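Local coordinates for putative mannose-1-phosphate guanylyl transferase (Thermus thermophilus, PDB 2CU2), which probably transfers a guanylyl group from GTP to mannose 1-phosphate, releasing pyrophosphate and yielding GDP-mannose, at residues 5-10 / 104-109; 53-58 / 74-79; 81-86 / 228-233. All blocks are in the same frame, centred on the assembly; numbering follows the deposited sequence.

Interaction 1: residues 5-10 / 104-109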
loop_
_atom_site.group_PDB
_atom_site.type_symbol
_atom_site.label_atom_id
_atom_site.label_comp_id
_atom_site.label_asym_id
_atom_site.label_seq_id
_atom_site.Cartn_x
_atom_site.Cartn_y
_atom_site.Cartn_z
ATOM N N ALA A 5 -20.460 -0.357 -35.912
ATOM C CA ALA A 5 -19.220 -0.373 -35.163
ATOM C C ALA A 5 -19.240 -1.515 -34.165
ATOM O O ALA A 5 -20.215 -1.692 -33.435
ATOM C CB ALA A 5 -19.032 0.959 -34.437
ATOM N N LEU A 6 -18.171 -2.304 -34.159
ATOM C CA LEU A 6 -18.045 -3.406 -33.220
ATOM C C LEU A 6 -17.009 -2.989 -32.182
ATOM O O LEU A 6 -15.842 -2.764 -32.513
ATOM C CB LEU A 6 -17.566 -4.688 -33.910
ATOM C CG LEU A 6 -17.248 -5.814 -32.914
ATOM C CD1 LEU A 6 -18.554 -6.349 -32.326
ATOM C CD2 LEU A 6 -16.476 -6.935 -33.591
ATOM N N VAL A 7 -17.444 -2.879 -30.934
ATOM C CA VAL A 7 -16.555 -2.539 -29.831
ATOM C C VAL A 7 -16.230 -3.768 -28.984
ATOM O O VAL A 7 -17.059 -4.304 -28.260
ATOM C CB VAL A 7 -17.242 -1.477 -28.974
ATOM C CG1 VAL A 7 -16.353 -1.109 -27.787
ATOM C CG2 VAL A 7 -17.508 -0.234 -29.803
ATOM N N MET A 8 -14.979 -4.237 -29.125
ATOM C CA MET A 8 -14.585 -5.451 -28.425
ATOM C C MET A 8 -14.115 -5.165 -26.998
ATOM O O MET A 8 -13.109 -4.512 -26.758
ATOM C CB MET A 8 -13.465 -6.118 -29.225
ATOM C CG MET A 8 -13.876 -6.404 -30.671
ATOM S SD MET A 8 -12.629 -7.343 -31.564
ATOM C CE MET A 8 -11.339 -6.089 -31.576
ATOM N N ALA A 9 -14.919 -5.648 -26.032
ATOM C CA ALA A 9 -14.531 -5.514 -24.633
ATOM C C ALA A 9 -14.030 -6.848 -24.076
ATOM O O ALA A 9 -14.734 -7.849 -24.052
ATOM C CB ALA A 9 -15.753 -5.042 -23.842
ATOM N N GLY A 10 -12.750 -6.850 -23.658
ATOM C CA GLY A 10 -12.172 -8.082 -23.132
ATOM C C GLY A 10 -10.871 -7.824 -22.372
ATOM O O GLY A 10 -10.483 -6.698 -22.096
ATOM N N LEU A 104 -16.754 -1.164 -38.571
ATOM C CA LEU A 104 -15.579 -0.640 -37.905
ATOM C C LEU A 104 -15.347 -1.547 -36.691
ATOM O O LEU A 104 -16.283 -1.848 -35.950
ATOM C CB LEU A 104 -15.872 0.798 -37.480
ATOM C CG LEU A 104 -14.758 1.833 -37.397
ATOM C CD1 LEU A 104 -13.822 1.725 -38.593
ATOM C CD2 LEU A 104 -15.412 3.209 -37.337
ATOM N N VAL A 105 -14.118 -2.014 -36.513
ATOM C CA VAL A 105 -13.802 -2.885 -35.387
ATOM C C VAL A 105 -12.768 -2.217 -34.490
ATOM O O VAL A 105 -11.690 -1.841 -34.951
ATOM C CB VAL A 105 -13.241 -4.243 -35.868
ATOM C CG1 VAL A 105 -12.696 -5.029 -34.690
ATOM C CG2 VAL A 105 -14.329 -5.036 -36.570
ATOM N N LEU A 106 -13.089 -2.066 -33.210
ATOM C CA LEU A 106 -12.150 -1.435 -32.294
ATOM C C LEU A 106 -12.152 -1.974 -30.870
ATOM O O LEU A 106 -13.183 -2.404 -30.345
ATOM C CB LEU A 106 -12.395 0.072 -32.247
ATOM C CG LEU A 106 -13.838 0.498 -31.987
ATOM C CD1 LEU A 106 -13.923 1.327 -30.720
ATOM C CD2 LEU A 106 -14.336 1.289 -33.178
ATOM N N PRO A 107 -10.978 -1.959 -30.219
ATOM C CA PRO A 107 -10.811 -2.348 -28.825
ATOM C C PRO A 107 -11.319 -1.259 -27.879
ATOM O O PRO A 107 -11.321 -0.076 -28.188
ATOM C CB PRO A 107 -9.328 -2.599 -28.590
ATOM C CG PRO A 107 -8.572 -1.774 -29.622
ATOM C CD PRO A 107 -9.686 -1.540 -30.749
ATOM N N ALA A 108 -11.796 -1.706 -26.702
ATOM C CA ALA A 108 -12.338 -0.760 -25.742
ATOM C C ALA A 108 -11.376 -0.551 -24.573
ATOM O O ALA A 108 -11.658 0.159 -23.620
ATOM C CB ALA A 108 -13.672 -1.310 -25.237
ATOM N N ASP A 109 -10.220 -1.232 -24.648
ATOM C CA ASP A 109 -9.278 -1.137 -23.541
ATOM C C ASP A 109 -8.003 -0.376 -23.918
ATOM O O ASP A 109 -6.913 -0.673 -23.453
ATOM C CB ASP A 109 -8.948 -2.553 -23.056
ATOM C CG ASP A 109 -8.208 -3.327 -24.145
ATOM O OD1 ASP A 109 -8.676 -3.303 -25.286
ATOM O OD2 ASP A 109 -7.226 -3.997 -23.834
HETATM O O HOH W 1 -7.867 -6.705 -24.121
#
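M8 reaches across to V105, its bent chain bringing the terminal methyl CE to within 3.6 Å of V105 CG1. The first torsion sets CG beside the backbone N (chi1 -56°), and the turn at chi3 swings the methyl over the neighbouring strand. On the same face L6 and V105 lie alongside each other, with CD2 of L6 4.1 Å from CG2 of V105. V7 works the other face with both branches: CG1 meets A108 CB at 3.7 Å, while CG2 touches L106 CD1 at 4.0 Å as the side chains cross. L45, T41 and L38 of helix 37-45 cover this second face. The two strands are neighbours in the parallel, Rossmann-like part of the GT-A fold, and strand 3-8 runs out into the loop that begins around G10, which probably corresponds to the glycine-rich nucleotide-binding loop of related nucleotidyltransferases. Between the side-chain layers the backbone zips up in parallel register, A5 opposite L104 through M8 opposite P107. L6 N gives an almost straight bond to L104 O, and L6 O takes L106 N. M8 N then bonds to L106 O, after which the ladder slackens: A108 N meets M8 O at 3.1 Å with the donor tilted 32° from the carbonyl plane. At the polar edge a water donates to D109 OD2 at 2.8 Å and weakly to G10 O; the same carboxylate oxygen forms a salt bridge with K26.

Interaction 2: residues 53-58 / 74-79; sequences RTLLAV and RLLLEP
R74 N and T54 O start a ladder of five backbone hydrogen bonds between 54-58 and 74-78, alternating from strand to strand. L56 sits at its middle, its N bonded to R74 O at 2.7 Å and its O receiving L76 N from above the carbonyl plane, 49° out of it. V58 repeats the pattern, its N bonded to L76 O and its O taking E78 N at 2.7 Å. CA-H groups add to the ladder, the closest being A57 CA to L76 O at 3.2 Å. Apolar packing divides by face. On one, L56 and L75 lie side by side and their CD2 methyls press together at 3.4 Å, tight for two carbons; further along, V58 CG2 meets L77 CD2 at 3.8 Å. On the other, L76 CD1 rests on L55 CB at 3.9 Å, and L90 and E94 of helix 83-98 pack over L76. E78 CG lies beside the backbone N (chi1 -58°) and the chain then runs out extended, which carries OE2 squarely over the A57-V58 peptide, 3.4 Å from A57 C, without a hydrogen bond to V58 N. The R74 guanidinium turns out of the pair, where NE binds E52 O. Strand 74-78 has 54-59 as its one partner within the chain's sheet, and the two, with helix 63-66 between them, form a beta-alpha-beta crossover at the edge of the Rossmann-like sheet.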
loop_
_atom_site.group_PDB
_atom_site.type_symbol
_atom_site.label_atom_id
_atom_site.label_comp_id
_atom_site.label_asym_id
_atom_site.label_seq_id
_atom_site.Cartn_x
_atom_site.Cartn_y
_atom_site.Cartn_z
ATOM N N ARG A 53 -26.179 1.930 -33.964
ATOM C CA ARG A 53 -25.421 1.100 -34.904
ATOM C C ARG A 53 -24.111 0.582 -34.296
ATOM O O ARG A 53 -23.165 0.236 -34.991
ATOM C CB ARG A 53 -25.130 1.931 -36.158
ATOM C CG ARG A 53 -26.411 2.288 -36.914
ATOM C CD ARG A 53 -26.145 3.019 -38.237
ATOM N NE ARG A 53 -27.382 3.072 -39.025
ATOM C CZ ARG A 53 -27.394 3.816 -40.146
ATOM N NH1 ARG A 53 -26.309 4.473 -40.527
ATOM N NH2 ARG A 53 -28.513 3.894 -40.877
ATOM N N THR A 54 -24.066 0.565 -32.947
ATOM C CA THR A 54 -22.862 0.096 -32.273
ATOM C C THR A 54 -23.094 -1.236 -31.555
ATOM O O THR A 54 -24.083 -1.429 -30.859
ATOM C CB THR A 54 -22.423 1.161 -31.269
ATOM O OG1 THR A 54 -22.141 2.375 -31.967
ATOM C CG2 THR A 54 -21.159 0.698 -30.540
ATOM N N LEU A 55 -22.169 -2.173 -31.730
ATOM C CA LEU A 55 -22.275 -3.483 -31.097
ATOM C C LEU A 55 -21.166 -3.638 -30.058
ATOM O O LEU A 55 -19.984 -3.477 -30.363
ATOM C CB LEU A 55 -22.158 -4.585 -32.155
ATOM C CG LEU A 55 -23.031 -4.396 -33.408
ATOM C CD1 LEU A 55 -22.606 -5.379 -34.493
ATOM C CD2 LEU A 55 -24.501 -4.584 -33.053
ATOM N N LEU A 56 -21.553 -3.947 -28.828
ATOM C CA LEU A 56 -20.589 -4.122 -27.757
ATOM C C LEU A 56 -20.407 -5.595 -27.422
ATOM O O LEU A 56 -21.257 -6.196 -26.772
ATOM C CB LEU A 56 -21.047 -3.362 -26.514
ATOM C CG LEU A 56 -20.175 -3.559 -25.272
ATOM C CD1 LEU A 56 -18.761 -3.027 -25.527
ATOM C CD2 LEU A 56 -20.819 -2.843 -24.105
ATOM N N ALA A 57 -19.290 -6.166 -27.866
ATOM C CA ALA A 57 -18.985 -7.569 -27.615
ATOM C C ALA A 57 -18.278 -7.770 -26.277
ATOM O O ALA A 57 -17.223 -7.170 -26.017
ATOM C CB ALA A 57 -18.124 -8.125 -28.740
ATOM N N VAL A 58 -18.876 -8.608 -25.431
ATOM C CA VAL A 58 -18.343 -8.995 -24.133
ATOM C C VAL A 58 -18.700 -10.442 -23.796
ATOM O O VAL A 58 -19.590 -11.049 -24.377
ATOM C CB VAL A 58 -18.930 -8.052 -23.081
ATOM C CG1 VAL A 58 -18.643 -6.602 -23.464
ATOM C CG2 VAL A 58 -20.431 -8.252 -22.992
ATOM N N ARG A 74 -26.066 -2.192 -28.632
ATOM C CA ARG A 74 -26.481 -3.583 -28.485
ATOM C C ARG A 74 -25.336 -4.463 -27.970
ATOM O O ARG A 74 -24.186 -4.338 -28.370
ATOM C CB ARG A 74 -26.965 -4.082 -29.853
ATOM C CG ARG A 74 -27.849 -3.061 -30.575
ATOM C CD ARG A 74 -28.438 -3.620 -31.881
ATOM N NE ARG A 74 -28.545 -2.570 -32.902
ATOM C CZ ARG A 74 -28.825 -2.956 -34.164
ATOM N NH1 ARG A 74 -28.995 -4.237 -34.444
ATOM N NH2 ARG A 74 -28.944 -2.038 -35.130
ATOM N N LEU A 75 -25.679 -5.349 -27.010
ATOM C CA LEU A 75 -24.688 -6.289 -26.482
ATOM C C LEU A 75 -24.570 -7.539 -27.362
ATOM O O LEU A 75 -25.556 -8.162 -27.735
ATOM C CB LEU A 75 -25.136 -6.701 -25.071
ATOM C CG LEU A 75 -24.786 -5.651 -24.011
ATOM C CD1 LEU A 75 -25.009 -6.154 -22.582
ATOM C CD2 LEU A 75 -23.329 -5.190 -24.086
ATOM N N LEU A 76 -23.343 -7.944 -27.667
ATOM C CA LEU A 76 -23.102 -9.197 -28.370
ATOM C C LEU A 76 -22.377 -10.045 -27.342
ATOM O O LEU A 76 -21.187 -9.857 -27.099
ATOM C CB LEU A 76 -22.211 -9.001 -29.597
ATOM C CG LEU A 76 -22.853 -8.437 -30.862
ATOM C CD1 LEU A 76 -21.846 -8.497 -31.992
ATOM C CD2 LEU A 76 -24.096 -9.248 -31.221
ATOM N N LEU A 77 -23.109 -10.963 -26.728
ATOM C CA LEU A 77 -22.554 -11.821 -25.695
ATOM C C LEU A 77 -21.806 -13.017 -26.263
ATOM O O LEU A 77 -22.389 -13.853 -26.952
ATOM C CB LEU A 77 -23.676 -12.294 -24.767
ATOM C CG LEU A 77 -24.533 -11.175 -24.160
ATOM C CD1 LEU A 77 -25.644 -11.779 -23.319
ATOM C CD2 LEU A 77 -23.662 -10.252 -23.306
ATOM N N GLU A 78 -20.509 -13.082 -25.973
ATOM C CA GLU A 78 -19.662 -14.178 -26.425
ATOM C C GLU A 78 -19.771 -15.307 -25.406
ATOM O O GLU A 78 -19.394 -15.147 -24.244
ATOM C CB GLU A 78 -18.205 -13.713 -26.535
ATOM C CG GLU A 78 -18.001 -12.535 -27.474
ATOM C CD GLU A 78 -16.653 -11.844 -27.290
ATOM O OE1 GLU A 78 -15.619 -12.414 -27.705
ATOM O OE2 GLU A 78 -16.629 -10.723 -26.735
ATOM N N PRO A 79 -20.295 -16.468 -25.828
ATOM C CA PRO A 79 -20.449 -17.617 -24.931
ATOM C C PRO A 79 -19.150 -18.143 -24.320
ATOM O O PRO A 79 -19.140 -18.609 -23.181
ATOM C CB PRO A 79 -21.142 -18.657 -25.816
ATOM C CG PRO A 79 -20.703 -18.289 -27.195
ATOM C CD PRO A 79 -20.799 -16.785 -27.175
#

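Interaction 3: residues 81-86 / 228-233; sequences GRDTAG and LPKISI
R82 and K230 lie with their CA atoms 4.3 Å apart and those of A85 and I233 are slightly closer, at 4.1 Å, so the turn entering helix 83-98 approaches the 228-233 chain closely at two points. This is a meeting of two helix starts within the GT-A fold: residue 232 is the N-cap of helix 233-238, where S232 OG caps Y235 N. T84 makes a polar link between them. With chi1 at 66°, its OG1 stands between the backbone N and the carbonyl carbon and accepts a nearly straight bond from I233 N at 2.7 Å. The I233 side chain crosses T84 at about a right angle and brings CG2 to 3.3 Å from that oxygen. D83 has a positive phi, and its carboxylate turns back on its own helix start, where OD2 takes a weak bond from T84 N. OD1 lies 3.2 Å from S232 N, but the angle is too poor for a hydrogen bond. Next to these polar groups A85 CB packs against I231 CG2, though the model is too tight here for a firm distance, and H208 of helix 206-216 touches A85 from outside the pair. K230 lays its CG along the R82 backbone, 4.0 Å from R82 C. The R82 chain bends at chi2 and runs straight on to the guanidinium, whose NH2 adds a weak bond to A226 O. R82 NE donates a bent hydrogen bond to L228 O at 2.8 Å, the oxygen lying at the guanidinium edge, 28° out of its plane.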
loop_
_atom_site.group_PDB
_atom_site.type_symbol
_atom_site.label_atom_id
_atom_site.label_comp_id
_atom_site.label_asym_id
_atom_site.label_seq_id
_atom_site.Cartn_x
_atom_site.Cartn_y
_atom_site.Cartn_z
ATOM N N GLY A 81 -14.475 -17.573 -24.600
ATOM C CA GLY A 81 -13.390 -16.754 -25.119
ATOM C C GLY A 81 -12.790 -17.364 -26.382
ATOM O O GLY A 81 -12.223 -18.448 -26.381
ATOM N N ARG A 82 -12.973 -16.644 -27.503
ATOM C CA ARG A 82 -12.391 -17.076 -28.768
ATOM C C ARG A 82 -11.564 -15.970 -29.431
ATOM O O ARG A 82 -11.396 -15.914 -30.642
ATOM C CB ARG A 82 -13.527 -17.512 -29.695
ATOM C CG ARG A 82 -13.519 -19.019 -29.946
ATOM C CD ARG A 82 -13.439 -19.819 -28.641
ATOM N NE ARG A 82 -13.735 -21.232 -28.889
ATOM C CZ ARG A 82 -13.705 -22.065 -27.833
ATOM N NH1 ARG A 82 -13.416 -21.602 -26.629
ATOM N NH2 ARG A 82 -13.981 -23.360 -28.006
ATOM N N ASP A 83 -11.071 -15.043 -28.589
ATOM C CA ASP A 83 -10.247 -13.956 -29.110
ATOM C C ASP A 83 -11.058 -12.978 -29.965
ATOM O O ASP A 83 -12.282 -12.956 -29.947
ATOM C CB ASP A 83 -9.113 -14.563 -29.940
ATOM C CG ASP A 83 -7.803 -13.879 -29.572
ATOM O OD1 ASP A 83 -6.775 -14.558 -29.589
ATOM O OD2 ASP A 83 -7.826 -12.692 -29.256
ATOM N N THR A 84 -10.325 -12.120 -30.701
ATOM C CA THR A 84 -10.990 -11.117 -31.529
ATOM C C THR A 84 -11.542 -11.722 -32.822
ATOM O O THR A 84 -12.499 -11.233 -33.409
ATOM C CB THR A 84 -9.972 -10.026 -31.864
ATOM O OG1 THR A 84 -8.953 -10.587 -32.694
ATOM C CG2 THR A 84 -9.325 -9.502 -30.579
ATOM N N ALA A 85 -10.921 -12.791 -33.351
ATOM C CA ALA A 85 -11.451 -13.374 -34.570
ATOM C C ALA A 85 -12.888 -13.862 -34.372
ATOM O O ALA A 85 -13.716 -13.796 -35.270
ATOM C CB ALA A 85 -10.551 -14.535 -34.973
ATOM N N GLY A 86 -13.105 -14.390 -33.154
ATOM C CA GLY A 86 -14.446 -14.824 -32.791
ATOM C C GLY A 86 -15.388 -13.629 -32.625
ATOM O O GLY A 86 -16.508 -13.616 -33.115
ATOM N N LEU A 228 -15.380 -23.527 -32.432
ATOM C CA LEU A 228 -14.523 -22.562 -33.110
ATOM C C LEU A 228 -13.140 -22.520 -32.440
ATOM O O LEU A 228 -13.014 -22.591 -31.225
ATOM C CB LEU A 228 -15.241 -21.211 -32.941
ATOM C CG LEU A 228 -14.865 -20.111 -33.939
ATOM C CD1 LEU A 228 -15.169 -20.441 -35.396
ATOM C CD2 LEU A 228 -15.634 -18.827 -33.662
ATOM N N PRO A 229 -12.078 -22.453 -33.266
ATOM C CA PRO A 229 -10.712 -22.330 -32.747
ATOM C C PRO A 229 -10.446 -20.909 -32.222
ATOM O O PRO A 229 -10.880 -19.907 -32.788
ATOM C CB PRO A 229 -9.796 -22.611 -33.927
ATOM C CG PRO A 229 -10.561 -22.176 -35.166
ATOM C CD PRO A 229 -12.052 -22.501 -34.721
ATOM N N LYS A 230 -9.699 -20.827 -31.103
ATOM C CA LYS A 230 -9.366 -19.520 -30.533
ATOM C C LYS A 230 -8.189 -18.870 -31.266
ATOM O O LYS A 230 -7.063 -19.354 -31.250
ATOM C CB LYS A 230 -9.009 -19.718 -29.049
ATOM C CG LYS A 230 -8.614 -18.409 -28.349
ATOM C CD LYS A 230 -8.073 -18.635 -26.935
ATOM C CE LYS A 230 -7.518 -17.353 -26.298
ATOM N NZ LYS A 230 -7.701 -17.409 -24.845
ATOM N N ILE A 231 -8.486 -17.758 -31.968
ATOM C CA ILE A 231 -7.438 -17.059 -32.705
ATOM C C ILE A 231 -7.757 -15.573 -32.854
ATOM O O ILE A 231 -8.908 -15.158 -32.943
ATOM C CB ILE A 231 -7.294 -17.717 -34.083
ATOM C CG1 ILE A 231 -6.063 -17.172 -34.805
ATOM C CG2 ILE A 231 -8.526 -17.399 -34.945
ATOM C CD1 ILE A 231 -5.757 -17.919 -36.101
ATOM N N SER A 232 -6.694 -14.742 -32.829
ATOM C CA SER A 232 -6.895 -13.314 -33.031
ATOM C C SER A 232 -7.184 -13.018 -34.500
ATOM O O SER A 232 -6.883 -13.796 -35.392
ATOM C CB SER A 232 -5.632 -12.572 -32.585
ATOM O OG SER A 232 -4.700 -12.527 -33.660
ATOM N N ILE A 233 -7.840 -11.873 -34.739
ATOM C CA ILE A 233 -8.119 -11.513 -36.120
ATOM C C ILE A 233 -6.839 -11.088 -36.843
ATOM O O ILE A 233 -6.711 -11.178 -38.056
ATOM C CB ILE A 233 -9.134 -10.375 -36.119
ATOM C CG1 ILE A 233 -9.594 -10.083 -37.548
ATOM C CG2 ILE A 233 -8.478 -9.099 -35.560
ATOM C CD1 ILE A 233 -10.325 -11.274 -38.175
HETATM O O HOH W 2 -11.619 -17.078 -33.193
#

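Overall arrangement
From the N terminus, strand 3-8 opens interaction 1, but the first contact to close is interaction 2, when 74-79 returns beside 53-58 after a short helical link. Interaction 1 closes later, at 104-109, and so encloses interaction 2 completely. Interaction 3 begins at 81-86, inside that larger loop, and waits until 228-233 to close; it therefore crosses interaction 1 and follows interaction 2 in series. Strands 3-8 and 54-59 are direct neighbours, joining interactions 1 and 2 into one four-strand parallel run. Interaction 3 ties the start of helix 83-98 to the loop before helix 233-238, and T84 CB touches M8 SD at 3.8 Å.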